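Long-range contacts in polyprenyl synthetase (Zymomonas mobilis subsp. mobilis, PDB 4KKM), which probably acts as a prenyltransferase of the FPP/GGPP synthase family, using divalent metal ions to join isoprenoid diphosphates into longer chains: residues B[23-27]-B[306-311]; B[38-43]-B[64-70]; B[160-164]-B[217-223]; B[171-177]-B[205-210]; B[244-249]-B[272-276]. All coordinates share one frame; numbering follows the deposited sequence.

How the contacts relate
Contact 1 brings the start of the modelled chain to its last helix, and the other four lie within the sequence it spans. Contacts 1 and 2 use the two ends of helix 24-45, with centres 21 Å apart. Contacts 3 and 4 likewise tie helix 158-172 to helix 208-221 at two levels, 18 Å apart between centres, and both touch the second subunit. Contacts 4 and 5, whose nearest atoms are about 4 Å apart, probably lie on the active-site side of the fold. The Lys206 side chain of contact 4 comes to about 5 Å from the calcium ion held by Asp108 and Asp114, and the Gln244 side chain of contact 5 to about 10 Å.

Contact 1 of 5, residues B[23-27]-B[306-311]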
# COMPACT_ATOMS: atom_id res chain seq x y z
N MET B 23 10.59 -30.86 19.15
CA MET B 23 10.29 -30.03 18.00
C MET B 23 9.56 -28.77 18.45
O MET B 23 9.85 -27.67 17.97
CB MET B 23 9.45 -30.80 16.97
CG MET B 23 10.28 -31.54 15.94
SD MET B 23 9.32 -32.61 14.84
CE MET B 23 8.32 -31.41 13.95
N ALA B 24 8.63 -28.94 19.38
CA ALA B 24 7.91 -27.82 19.98
C ALA B 24 8.83 -26.96 20.85
O ALA B 24 8.58 -25.77 21.05
CB ALA B 24 6.72 -28.32 20.79
N VAL B 25 9.90 -27.57 21.36
CA VAL B 25 10.87 -26.87 22.19
C VAL B 25 11.73 -25.93 21.35
O VAL B 25 11.95 -24.77 21.73
CB VAL B 25 11.78 -27.86 22.96
CG1 VAL B 25 12.96 -27.13 23.59
CG2 VAL B 25 10.97 -28.60 24.02
N ASN B 26 12.20 -26.42 20.21
CA ASN B 26 12.94 -25.58 19.29
C ASN B 26 12.02 -24.54 18.66
O ASN B 26 12.44 -23.41 18.40
CB ASN B 26 13.62 -26.41 18.21
CG ASN B 26 14.62 -27.40 18.78
OD1 ASN B 26 14.33 -28.59 18.92
ND2 ASN B 26 15.81 -26.91 19.13
N LEU B 27 10.77 -24.92 18.42
CA LEU B 27 9.79 -23.99 17.86
C LEU B 27 9.58 -22.78 18.77
O LEU B 27 9.60 -21.64 18.31
CB LEU B 27 8.44 -24.67 17.59
CG LEU B 27 7.38 -23.71 17.06
CD1 LEU B 27 7.86 -23.02 15.77
CD2 LEU B 27 6.05 -24.41 16.82
N ASP B 306 11.33 -29.25 9.78
CA ASP B 306 10.71 -29.55 11.08
C ASP B 306 9.97 -28.35 11.70
O ASP B 306 8.95 -28.52 12.36
CB ASP B 306 11.72 -30.13 12.07
CG ASP B 306 11.97 -31.61 11.84
OD1 ASP B 306 11.17 -32.25 11.12
OD2 ASP B 306 12.97 -32.13 12.39
N TYR B 307 10.49 -27.14 11.47
CA TYR B 307 9.84 -25.94 11.98
C TYR B 307 8.45 -25.76 11.38
O TYR B 307 7.47 -25.57 12.10
CB TYR B 307 10.69 -24.70 11.72
CG TYR B 307 11.94 -24.66 12.57
CD1 TYR B 307 11.84 -24.59 13.96
CD2 TYR B 307 13.20 -24.71 12.00
CE1 TYR B 307 12.97 -24.56 14.75
CE2 TYR B 307 14.34 -24.68 12.79
CZ TYR B 307 14.22 -24.60 14.16
OH TYR B 307 15.34 -24.57 14.95
N LEU B 308 8.37 -25.83 10.06
CA LEU B 308 7.08 -25.78 9.36
C LEU B 308 6.15 -26.89 9.82
O LEU B 308 4.95 -26.68 9.99
CB LEU B 308 7.28 -25.84 7.85
CG LEU B 308 7.81 -24.56 7.18
CD1 LEU B 308 7.99 -24.78 5.69
CD2 LEU B 308 6.89 -23.36 7.47
N ARG B 309 6.70 -28.08 10.03
CA ARG B 309 5.90 -29.21 10.52
C ARG B 309 5.31 -28.90 11.90
O ARG B 309 4.11 -29.08 12.12
CB ARG B 309 6.72 -30.50 10.54
CG ARG B 309 7.09 -31.01 9.14
CD ARG B 309 7.84 -32.35 9.17
NE ARG B 309 8.22 -32.77 7.82
CZ ARG B 309 9.47 -32.82 7.36
NH1 ARG B 309 10.49 -32.50 8.15
NH2 ARG B 309 9.69 -33.21 6.11
N SER B 310 6.15 -28.41 12.82
CA SER B 310 5.71 -28.03 14.16
C SER B 310 4.67 -26.91 14.14
O SER B 310 3.72 -26.92 14.92
CB SER B 310 6.90 -27.59 15.01
OG SER B 310 7.72 -28.69 15.33
N ILE B 311 4.87 -25.95 13.24
CA ILE B 311 3.96 -24.82 13.13
C ILE B 311 2.57 -25.29 12.76
O ILE B 311 1.59 -24.86 13.35
CB ILE B 311 4.48 -23.77 12.12
CG1 ILE B 311 5.68 -23.03 12.70
CG2 ILE B 311 3.37 -22.78 11.74
CD1 ILE B 311 6.45 -22.23 11.68
O HOH W 1 10.62 -27.78 15.44
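The CA atoms of Ala24 and Ser310, and of Leu27 and Tyr307, are each 6.2 Å apart where the first turn of helix 24-45 lies across the first turns of helix 306-314. Ser310 is the pivot, its side chain wedged between Met23 and Leu27. Met23 folds over it: a bend at the last torsion (chi3 65°) turns the methyl back, and CE lies 3.1 Å from Ser310 OG and 3.4 Å from Asp306 O. On the other flank Leu27 CD2 rests 3.8 Å from Ser310 CB, while CD1 meets Ile311 CG1, the two side chains crossing at about a right angle. Here the N-terminal helix meets the last helix of the all-helical isoprenoid synthase fold, and helix 71-80 backs the pair through Tyr307 and Ile311. Tyr307 offers the edge of its ring, with CE1 3.9 Å from Asn26 O near the ring plane. A water adds a polar bridge, donating to Met23 O at 2.6 Å and also hydrogen-bonded to Ser310 OG. Beside the Met23 methyl, Arg309 NH1 makes a salt bridge to Asp306 OD1, approaching from above the carboxylate plane; the same guanidinium also binds the carbonyls of Phe301 and Gly302.

Contact 2 of 5, residues B[38-43]-B[64-70]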
# COMPACT_ATOMS: atom_id res chain seq x y z
N ILE B 38 12.09 -9.12 15.03
CA ILE B 38 11.10 -8.29 14.34
C ILE B 38 10.90 -6.98 15.08
O ILE B 38 10.77 -5.93 14.46
CB ILE B 38 9.76 -9.05 14.14
CG1 ILE B 38 9.95 -10.19 13.13
CG2 ILE B 38 8.64 -8.10 13.64
CD1 ILE B 38 10.41 -9.71 11.75
N ASP B 39 10.92 -7.02 16.42
CA ASP B 39 10.87 -5.78 17.21
C ASP B 39 12.07 -4.87 16.95
O ASP B 39 11.91 -3.65 16.77
CB ASP B 39 10.76 -6.07 18.72
CG ASP B 39 9.33 -6.34 19.16
OD1 ASP B 39 8.39 -6.13 18.37
OD2 ASP B 39 9.14 -6.75 20.33
N ARG B 40 13.26 -5.46 16.93
CA ARG B 40 14.47 -4.72 16.60
C ARG B 40 14.38 -4.08 15.22
O ARG B 40 14.71 -2.91 15.03
CB ARG B 40 15.70 -5.63 16.65
CG ARG B 40 16.91 -5.04 15.90
CD ARG B 40 18.15 -5.92 16.00
NE ARG B 40 17.95 -7.24 15.41
CZ ARG B 40 18.10 -7.53 14.12
NH1 ARG B 40 18.46 -6.58 13.27
NH2 ARG B 40 17.90 -8.76 13.69
N LEU B 41 13.92 -4.86 14.24
CA LEU B 41 13.88 -4.40 12.86
C LEU B 41 12.88 -3.25 12.65
O LEU B 41 13.17 -2.28 11.95
CB LEU B 41 13.60 -5.58 11.92
CG LEU B 41 14.75 -6.59 11.83
CD1 LEU B 41 14.31 -7.85 11.10
CD2 LEU B 41 15.95 -5.96 11.15
N PHE B 42 11.70 -3.37 13.26
CA PHE B 42 10.71 -2.30 13.16
C PHE B 42 11.21 -1.03 13.82
O PHE B 42 11.03 0.07 13.29
CB PHE B 42 9.37 -2.73 13.78
CG PHE B 42 8.40 -3.32 12.80
CD1 PHE B 42 7.97 -2.60 11.70
CD2 PHE B 42 7.90 -4.60 12.99
CE1 PHE B 42 7.06 -3.15 10.80
CE2 PHE B 42 6.99 -5.15 12.10
CZ PHE B 42 6.57 -4.42 11.00
N ALA B 43 11.84 -1.17 14.98
CA ALA B 43 12.36 -0.03 15.72
C ALA B 43 13.37 0.74 14.89
O ALA B 43 13.36 1.97 14.87
CB ALA B 43 12.99 -0.48 17.04
N ALA B 64 3.18 -1.68 15.38
CA ALA B 64 4.11 -2.68 14.84
C ALA B 64 5.04 -3.33 15.87
O ALA B 64 5.43 -4.48 15.71
CB ALA B 64 4.94 -2.07 13.71
N ILE B 65 5.39 -2.58 16.91
CA ILE B 65 6.35 -3.05 17.89
C ILE B 65 5.69 -3.64 19.13
O ILE B 65 4.71 -3.08 19.64
CB ILE B 65 7.32 -1.93 18.32
CG1 ILE B 65 8.14 -1.44 17.13
CG2 ILE B 65 8.25 -2.40 19.44
CD1 ILE B 65 9.05 -0.27 17.46
N GLY B 66 6.22 -4.76 19.61
CA GLY B 66 5.72 -5.40 20.81
C GLY B 66 4.37 -6.03 20.56
O GLY B 66 3.38 -5.70 21.22
N GLY B 67 4.33 -6.95 19.60
CA GLY B 67 3.09 -7.59 19.21
C GLY B 67 2.55 -8.55 20.25
O GLY B 67 2.54 -8.25 21.45
N GLY B 68 2.12 -9.72 19.80
CA GLY B 68 2.27 -10.11 18.41
C GLY B 68 3.09 -11.38 18.35
O GLY B 68 4.26 -11.39 18.73
N LYS B 69 2.47 -12.46 17.88
CA LYS B 69 3.13 -13.75 17.84
C LYS B 69 4.04 -13.86 16.63
O LYS B 69 4.83 -14.80 16.52
CB LYS B 69 2.09 -14.87 17.85
CG LYS B 69 1.30 -14.93 19.15
CD LYS B 69 0.13 -15.89 19.04
CE LYS B 69 0.59 -17.28 18.66
NZ LYS B 69 0.00 -17.74 17.37
N ARG B 70 3.93 -12.88 15.73
CA ARG B 70 4.71 -12.84 14.50
C ARG B 70 4.62 -14.15 13.73
O ARG B 70 5.63 -14.70 13.29
CB ARG B 70 6.18 -12.53 14.79
CG ARG B 70 6.40 -11.40 15.78
CD ARG B 70 5.72 -10.12 15.34
NE ARG B 70 6.23 -8.99 16.11
CZ ARG B 70 5.86 -7.73 15.91
NH1 ARG B 70 4.97 -7.44 14.97
NH2 ARG B 70 6.38 -6.77 16.67
O HOH W 2 7.84 -9.16 18.15
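The methyl of Ala64 sits squarely over one face of the Phe42 ring, CB being 3.6 Å from the ring centroid and only 8° off its normal, a CH-pi contact at the apolar centre. It locks helix 24-45 against the end of helix 54-64 and the glycine-rich loop that follows, whose Gly-Gly-Lys-Arg sequence is a signature of trans-prenyltransferases; in relatives this region helps bind isopentenyl diphosphate. Next to the ring, Ile65 CG1 lies 3.8 Å from Phe42 CB, and its CD1 continues to the backbone of Ala43. Ile38 supplies the other apolar surface: its CG2 branch stands over the centre of the Arg70 guanidinium, 3.6 Å from CZ, with Gly67 CA over the opposite face. The flat group is held in its own plane as well: Arg70 NH2 donates to Ala64 O at 2.7 Å in the carbonyl plane, and a water accepts from NE. Arg70 NH1 makes a salt bridge to Glu98. The remaining partner is Asp39, its carboxylate turned 81° from the guanidinium. Asp39 OD1 is gripped from opposite faces of its plane, by Arg70 NH2 at 2.7 Å in a salt bridge and by Gly66 N at 2.9 Å in an almost straight bond.

Contact 3 of 5, residues B[160-164]-B[217-223]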
# COMPACT_ATOMS: atom_id res chain seq x y z
N VAL B 160 14.49 -11.67 -7.79
CA VAL B 160 13.98 -12.14 -6.51
C VAL B 160 13.11 -11.06 -5.89
O VAL B 160 11.98 -11.33 -5.47
CB VAL B 160 15.11 -12.49 -5.53
CG1 VAL B 160 14.54 -12.74 -4.12
CG2 VAL B 160 15.88 -13.70 -6.03
N ARG B 161 13.64 -9.84 -5.85
CA ARG B 161 12.92 -8.72 -5.25
C ARG B 161 11.62 -8.40 -5.98
O ARG B 161 10.59 -8.16 -5.35
CB ARG B 161 13.81 -7.48 -5.17
CG ARG B 161 14.73 -7.47 -3.96
CD ARG B 161 15.66 -6.27 -3.97
NE ARG B 161 16.80 -6.49 -4.85
CZ ARG B 161 17.54 -5.52 -5.37
NH1 ARG B 161 17.26 -4.26 -5.09
NH2 ARG B 161 18.57 -5.82 -6.16
N LEU B 162 11.67 -8.38 -7.31
CA LEU B 162 10.47 -8.15 -8.12
C LEU B 162 9.41 -9.23 -7.91
O LEU B 162 8.22 -8.93 -7.83
CB LEU B 162 10.82 -8.05 -9.60
CG LEU B 162 11.33 -6.69 -10.08
CD1 LEU B 162 11.53 -6.71 -11.58
CD2 LEU B 162 10.36 -5.60 -9.69
N GLU B 163 9.84 -10.49 -7.86
CA GLU B 163 8.91 -11.59 -7.63
C GLU B 163 8.22 -11.45 -6.27
O GLU B 163 7.02 -11.70 -6.15
CB GLU B 163 9.61 -12.95 -7.74
CG GLU B 163 9.99 -13.34 -9.17
CD GLU B 163 10.80 -14.63 -9.24
OE1 GLU B 163 10.50 -15.56 -8.47
OE2 GLU B 163 11.73 -14.71 -10.07
N LEU B 164 8.98 -11.04 -5.26
CA LEU B 164 8.42 -10.82 -3.93
C LEU B 164 7.41 -9.68 -3.96
O LEU B 164 6.30 -9.81 -3.42
CB LEU B 164 9.54 -10.51 -2.92
CG LEU B 164 10.49 -11.66 -2.60
CD1 LEU B 164 11.66 -11.16 -1.78
CD2 LEU B 164 9.75 -12.77 -1.86
N ALA B 217 7.39 -16.79 -0.59
CA ALA B 217 8.57 -15.96 -0.41
C ALA B 217 9.82 -16.80 -0.14
O ALA B 217 10.91 -16.50 -0.63
CB ALA B 217 8.35 -14.95 0.72
N GLY B 218 9.65 -17.86 0.64
CA GLY B 218 10.74 -18.78 0.92
C GLY B 218 11.25 -19.45 -0.35
O GLY B 218 12.46 -19.55 -0.57
N ALA B 219 10.32 -19.89 -1.18
CA ALA B 219 10.65 -20.50 -2.46
C ALA B 219 11.36 -19.51 -3.38
O ALA B 219 12.32 -19.85 -4.05
CB ALA B 219 9.40 -21.05 -3.13
N ILE B 220 10.86 -18.27 -3.39
CA ILE B 220 11.43 -17.21 -4.21
C ILE B 220 12.85 -16.86 -3.75
O ILE B 220 13.78 -16.79 -4.56
CB ILE B 220 10.52 -15.96 -4.21
CG1 ILE B 220 9.23 -16.24 -4.99
CG2 ILE B 220 11.23 -14.75 -4.80
CD1 ILE B 220 8.16 -15.17 -4.82
N MET B 221 13.02 -16.67 -2.44
CA MET B 221 14.32 -16.36 -1.87
C MET B 221 15.30 -17.51 -2.08
O MET B 221 16.51 -17.31 -2.15
CB MET B 221 14.21 -16.01 -0.37
CG MET B 221 13.50 -14.68 -0.07
SD MET B 221 14.54 -13.24 -0.40
CE MET B 221 15.62 -13.28 1.03
N GLY B 222 14.76 -18.72 -2.21
CA GLY B 222 15.59 -19.90 -2.39
C GLY B 222 15.81 -20.30 -3.84
O GLY B 222 16.40 -21.34 -4.11
N ARG B 223 15.32 -19.47 -4.77
CA ARG B 223 15.39 -19.74 -6.21
C ARG B 223 14.90 -21.14 -6.55
O ARG B 223 15.54 -21.85 -7.32
CB ARG B 223 16.82 -19.57 -6.76
CG ARG B 223 17.49 -18.24 -6.49
CD ARG B 223 16.52 -17.07 -6.52
NE ARG B 223 16.02 -16.72 -7.85
CZ ARG B 223 14.74 -16.49 -8.14
NH1 ARG B 223 13.80 -16.60 -7.20
NH2 ARG B 223 14.39 -16.16 -9.38
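Ile220 fits between Val160, Glu163 and Leu164, with the CG2 branch doing most of the touching: it lies 3.6 Å from Val160 O and 3.8 Å from both Glu163 CB and Leu164 CD2. The side chains of Val160 and Leu164 each slide past that of Ile220 in the opposite direction, so that neighbouring branches mesh. Next to Ile220 along the helix, the Met221 thioether is pinched by two methyls, SD being 3.8 Å from Val160 CG1 and from Leu164 CD1; it gets there by bending at both chi2 and chi3. Leu164 CD2 also meets Ala217 CB, one turn back along the second helix. The segments 160-164 and 217-221 form a nearly antiparallel helix pair, their axes 9.6 Å apart at closest approach and 165° between directions. Helix 208-221 ends here in a Schellman motif, with Arg223 as the positive-phi residue beyond its C-terminus. This backbone, with bends at chi2 and chi3, carries the guanidinium back to the helix end, where NH1 bonds to Ile220 O on a lone pair at 2.6 Å, an oxygen that also accepts from Arg223 N. Anchored in this way, the guanidinium lays one face against Val160 CG2, somewhat toward its rim. Its NH2 makes a salt bridge to Glu163 OE2 at 3.1 Å, on the syn side but well out of the carboxylate plane, the two flat groups being 55° apart. Further out, Val93 of helix 87-109 packs on both Leu164 and Ala217, Ala89 packs on Met221, and Arg161 and Leu162 pack on Leu162 and Arg161 of the second subunit.

Contact 4 of 5, residues B[171-177]-B[205-210]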
# COMPACT_ATOMS: atom_id res chain seq x y z
N ALA B 171 -1.17 -10.54 -3.17
CA ALA B 171 -1.65 -11.11 -1.90
C ALA B 171 -2.32 -10.07 -0.99
O ALA B 171 -3.10 -10.43 -0.09
CB ALA B 171 -0.50 -11.77 -1.14
N SER B 172 -2.02 -8.80 -1.21
CA SER B 172 -2.49 -7.76 -0.30
C SER B 172 -3.76 -7.04 -0.76
O SER B 172 -4.48 -6.48 0.07
CB SER B 172 -1.37 -6.73 -0.05
OG SER B 172 -0.22 -7.37 0.51
N GLY B 173 -4.04 -7.06 -2.06
CA GLY B 173 -5.06 -6.19 -2.63
C GLY B 173 -6.42 -6.83 -2.85
O GLY B 173 -6.82 -7.72 -2.10
N LYS B 174 -7.11 -6.38 -3.89
CA LYS B 174 -8.47 -6.84 -4.19
C LYS B 174 -8.54 -8.35 -4.49
O LYS B 174 -9.60 -8.97 -4.35
CB LYS B 174 -9.01 -6.07 -5.40
CG LYS B 174 -8.27 -6.37 -6.70
CD LYS B 174 -8.77 -5.51 -7.86
CE LYS B 174 -7.90 -5.67 -9.11
NZ LYS B 174 -8.03 -7.05 -9.68
N ASP B 175 -7.42 -8.92 -4.91
CA ASP B 175 -7.35 -10.36 -5.20
C ASP B 175 -6.65 -11.11 -4.08
O ASP B 175 -6.22 -12.27 -4.24
CB ASP B 175 -6.67 -10.59 -6.55
CG ASP B 175 -7.46 -9.99 -7.69
OD1 ASP B 175 -8.67 -10.28 -7.78
OD2 ASP B 175 -6.89 -9.20 -8.46
N GLY B 176 -6.53 -10.45 -2.94
CA GLY B 176 -5.93 -11.05 -1.77
C GLY B 176 -6.61 -10.58 -0.50
O GLY B 176 -7.84 -10.59 -0.39
N MET B 177 -5.79 -10.15 0.46
CA MET B 177 -6.26 -9.80 1.80
C MET B 177 -7.43 -8.81 1.84
O MET B 177 -8.44 -9.06 2.51
CB MET B 177 -5.10 -9.28 2.64
CG MET B 177 -5.45 -8.97 4.08
SD MET B 177 -4.16 -8.06 4.93
CE MET B 177 -4.18 -6.50 4.04
N LEU B 205 -8.73 -15.69 0.75
CA LEU B 205 -8.31 -14.31 0.54
C LEU B 205 -7.94 -13.59 1.84
O LEU B 205 -6.87 -12.97 1.93
CB LEU B 205 -9.39 -13.53 -0.20
CG LEU B 205 -9.75 -14.00 -1.61
CD1 LEU B 205 -10.83 -13.11 -2.21
CD2 LEU B 205 -8.52 -14.04 -2.51
N LYS B 206 -8.82 -13.66 2.83
CA LYS B 206 -8.67 -12.86 4.05
C LYS B 206 -7.43 -13.21 4.87
O LYS B 206 -6.78 -12.31 5.42
CB LYS B 206 -9.91 -12.97 4.94
CG LYS B 206 -9.86 -12.04 6.15
CD LYS B 206 -11.17 -12.05 6.92
CE LYS B 206 -11.04 -11.32 8.26
NZ LYS B 206 -11.62 -12.11 9.39
N THR B 207 -7.12 -14.50 4.98
CA THR B 207 -5.92 -14.92 5.70
C THR B 207 -4.99 -15.80 4.85
O THR B 207 -3.78 -15.78 5.04
CB THR B 207 -6.26 -15.69 7.00
OG1 THR B 207 -7.05 -16.83 6.68
CG2 THR B 207 -7.02 -14.80 7.97
N GLY B 208 -5.57 -16.56 3.92
CA GLY B 208 -4.80 -17.44 3.06
C GLY B 208 -3.79 -16.73 2.17
O GLY B 208 -2.71 -17.24 1.90
N ALA B 209 -4.15 -15.54 1.71
CA ALA B 209 -3.29 -14.79 0.80
C ALA B 209 -1.95 -14.42 1.44
O ALA B 209 -0.90 -14.60 0.83
CB ALA B 209 -4.00 -13.56 0.30
N LEU B 210 -1.98 -13.92 2.67
CA LEU B 210 -0.73 -13.56 3.34
C LEU B 210 0.09 -14.79 3.72
O LEU B 210 1.31 -14.77 3.65
CB LEU B 210 -0.95 -12.69 4.58
CG LEU B 210 -1.63 -11.32 4.42
CD1 LEU B 210 -1.25 -10.44 5.61
CD2 LEU B 210 -1.27 -10.62 3.11
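Leu205 and Leu210 reach the 171-177 segment with the same first torsion, CG standing beside the backbone N (chi1 -62° and -61°), but touch different parts of it. Leu205 lays its side chain along backbone oxygens: CB is 3.3 Å from Gly176 O and CD2 3.4 Å from Asp175 O. Leu210 swings CD2 to within 3.7 Å of Ala171 O, while its CD1 meets the Met177 thioether, a touch less certain because Met177 has two conformers. The Ala209 methyl rests against the backbone, CB 3.3 Å from Ala171 O and near Gly176 CA. Ala171 O accepts a hydrogen bond from Met177 N at 2.8 Å, which closes the loop between helices. Small residues let the backbones come close, and Met177 CA makes a CA-H...O contact of 3.2 Å to Leu205 O. Thr207 breaks the helical run just after Lys206, in a Lys-Thr pair recurrent in this family, whose lysine contacts substrate diphosphate in relatives. The Lys206 side chain leaves the contact and comes within about 5 Å of the bound calcium ion; NZ has a long, weak ion pair with Asp184. The type I turn from Gly173 to Gly176 links helices 158-172 and 177-188 and meets the break at Thr207 between helices 196-206 and 208-221; Ile100 of helix 87-109 packs on Ser172 and Met177, and Asp175 forms a salt bridge with Arg53 of the second subunit.

Contact 5 of 5, residues B[244-249]-B[272-276]; sequences QIADDL and ATFLS
Asp248 and Phe274 meet at a slant, the carboxylate and ring planes 30° apart, with the acid at the edge of the ring: OD2 is 3.3 Å from Phe274 CD2. The same oxygen accepts from Phe274 N at 2.8 Å, on its anti side and 29° out of the carboxylate plane, and this bond fixes the start of helix 274-278 against helix 226-253. Thr273 lies alongside, its side chain sliding past that of Asp248 in the opposite direction so that Thr273 CB is 3.4 Å from Asp248 OD2. The other carboxylate oxygen, OD1, is taken by Gln244 NE2 at 2.8 Å, reached from above the plane, so each oxygen has a partner of its own. With Gln244 CG anti to the backbone N (chi1 -174°), that atom lies at the ring edge, 3.7 Å from Phe274 CE2, and the bend at chi2 turns the amide to Asp248. The segment 244-249 carries the sequence Asp-Asp-Leu, part of the second aspartate-rich motif of trans-prenyltransferases, which in relatives binds magnesium and diphosphate. Across from it Thr273 and Ser276 form a capping box: Ser276 N donates to Thr273 OG1, and Thr273 N to Ser276 OG at 2.7 Å. Residues 256-269, part of the link between the two segments, are not modelled. On the apolar side the Ile245 and Phe274 side chains cross at about a right angle, CG1 nearest CG, as do Leu249 and Leu275, CD2 against CD1. Leu196 and Ile199 of helix 196-206 pack on Phe274, and Ala283 and Ala287 of helix 280-296 pack on Ile245.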
# COMPACT_ATOMS: atom_id res chain seq x y z
N GLN B 244 -8.31 -21.09 10.22
CA GLN B 244 -9.63 -20.46 10.28
C GLN B 244 -10.66 -21.37 10.95
O GLN B 244 -11.49 -20.90 11.74
CB GLN B 244 -10.13 -20.05 8.90
CG GLN B 244 -11.43 -19.26 8.96
CD GLN B 244 -11.31 -18.02 9.84
OE1 GLN B 244 -10.37 -17.24 9.69
NE2 GLN B 244 -12.26 -17.85 10.76
N ILE B 245 -10.62 -22.65 10.63
CA ILE B 245 -11.52 -23.61 11.26
C ILE B 245 -11.29 -23.64 12.77
O ILE B 245 -12.24 -23.56 13.55
CB ILE B 245 -11.37 -25.03 10.66
CG1 ILE B 245 -11.78 -25.01 9.19
CG2 ILE B 245 -12.23 -26.01 11.44
CD1 ILE B 245 -11.69 -26.36 8.50
N ALA B 246 -10.02 -23.72 13.17
CA ALA B 246 -9.67 -23.68 14.59
C ALA B 246 -10.14 -22.38 15.24
O ALA B 246 -10.62 -22.38 16.38
CB ALA B 246 -8.17 -23.85 14.78
N ASP B 247 -10.01 -21.27 14.51
CA ASP B 247 -10.49 -19.98 15.00
C ASP B 247 -12.01 -19.96 15.17
O ASP B 247 -12.51 -19.43 16.16
CB ASP B 247 -10.03 -18.84 14.09
CG ASP B 247 -8.56 -18.50 14.27
OD1 ASP B 247 -7.96 -18.99 15.25
OD2 ASP B 247 -8.01 -17.76 13.43
N ASP B 248 -12.73 -20.52 14.20
CA ASP B 248 -14.18 -20.64 14.30
C ASP B 248 -14.55 -21.47 15.53
O ASP B 248 -15.55 -21.19 16.20
CB ASP B 248 -14.77 -21.28 13.04
CG ASP B 248 -14.79 -20.33 11.86
OD1 ASP B 248 -14.42 -19.15 12.03
OD2 ASP B 248 -15.18 -20.76 10.75
N LEU B 249 -13.75 -22.49 15.82
CA LEU B 249 -13.97 -23.33 16.99
C LEU B 249 -13.68 -22.58 18.30
O LEU B 249 -14.53 -22.54 19.19
CB LEU B 249 -13.11 -24.59 16.92
CG LEU B 249 -13.46 -25.62 15.83
CD1 LEU B 249 -12.50 -26.80 15.88
CD2 LEU B 249 -14.91 -26.08 15.96
N ALA B 272 -22.48 -17.06 8.61
CA ALA B 272 -22.03 -18.43 8.44
C ALA B 272 -20.54 -18.58 8.74
O ALA B 272 -19.73 -17.73 8.37
CB ALA B 272 -22.33 -18.92 7.04
N THR B 273 -20.18 -19.67 9.41
CA THR B 273 -18.79 -20.01 9.67
C THR B 273 -18.56 -21.46 9.30
O THR B 273 -19.51 -22.19 9.01
CB THR B 273 -18.43 -19.85 11.15
OG1 THR B 273 -19.20 -20.79 11.92
CG2 THR B 273 -18.72 -18.44 11.64
N PHE B 274 -17.31 -21.90 9.32
CA PHE B 274 -17.03 -23.31 9.08
C PHE B 274 -17.73 -24.19 10.12
O PHE B 274 -18.19 -25.29 9.81
CB PHE B 274 -15.53 -23.58 9.03
CG PHE B 274 -14.87 -23.04 7.80
CD1 PHE B 274 -15.06 -23.66 6.57
CD2 PHE B 274 -14.08 -21.90 7.86
CE1 PHE B 274 -14.47 -23.16 5.42
CE2 PHE B 274 -13.48 -21.41 6.71
CZ PHE B 274 -13.68 -22.04 5.49
N LEU B 275 -17.82 -23.68 11.34
CA LEU B 275 -18.46 -24.43 12.41
C LEU B 275 -19.96 -24.55 12.19
O LEU B 275 -20.53 -25.64 12.31
CB LEU B 275 -18.19 -23.78 13.77
CG LEU B 275 -18.99 -24.42 14.91
CD1 LEU B 275 -18.55 -25.86 15.14
CD2 LEU B 275 -18.86 -23.60 16.18
N SER B 276 -20.61 -23.43 11.86
CA SER B 276 -22.05 -23.43 11.65
C SER B 276 -22.43 -24.31 10.47
O SER B 276 -23.45 -25.00 10.51
CB SER B 276 -22.59 -22.01 11.44
OG SER B 276 -22.08 -21.42 10.26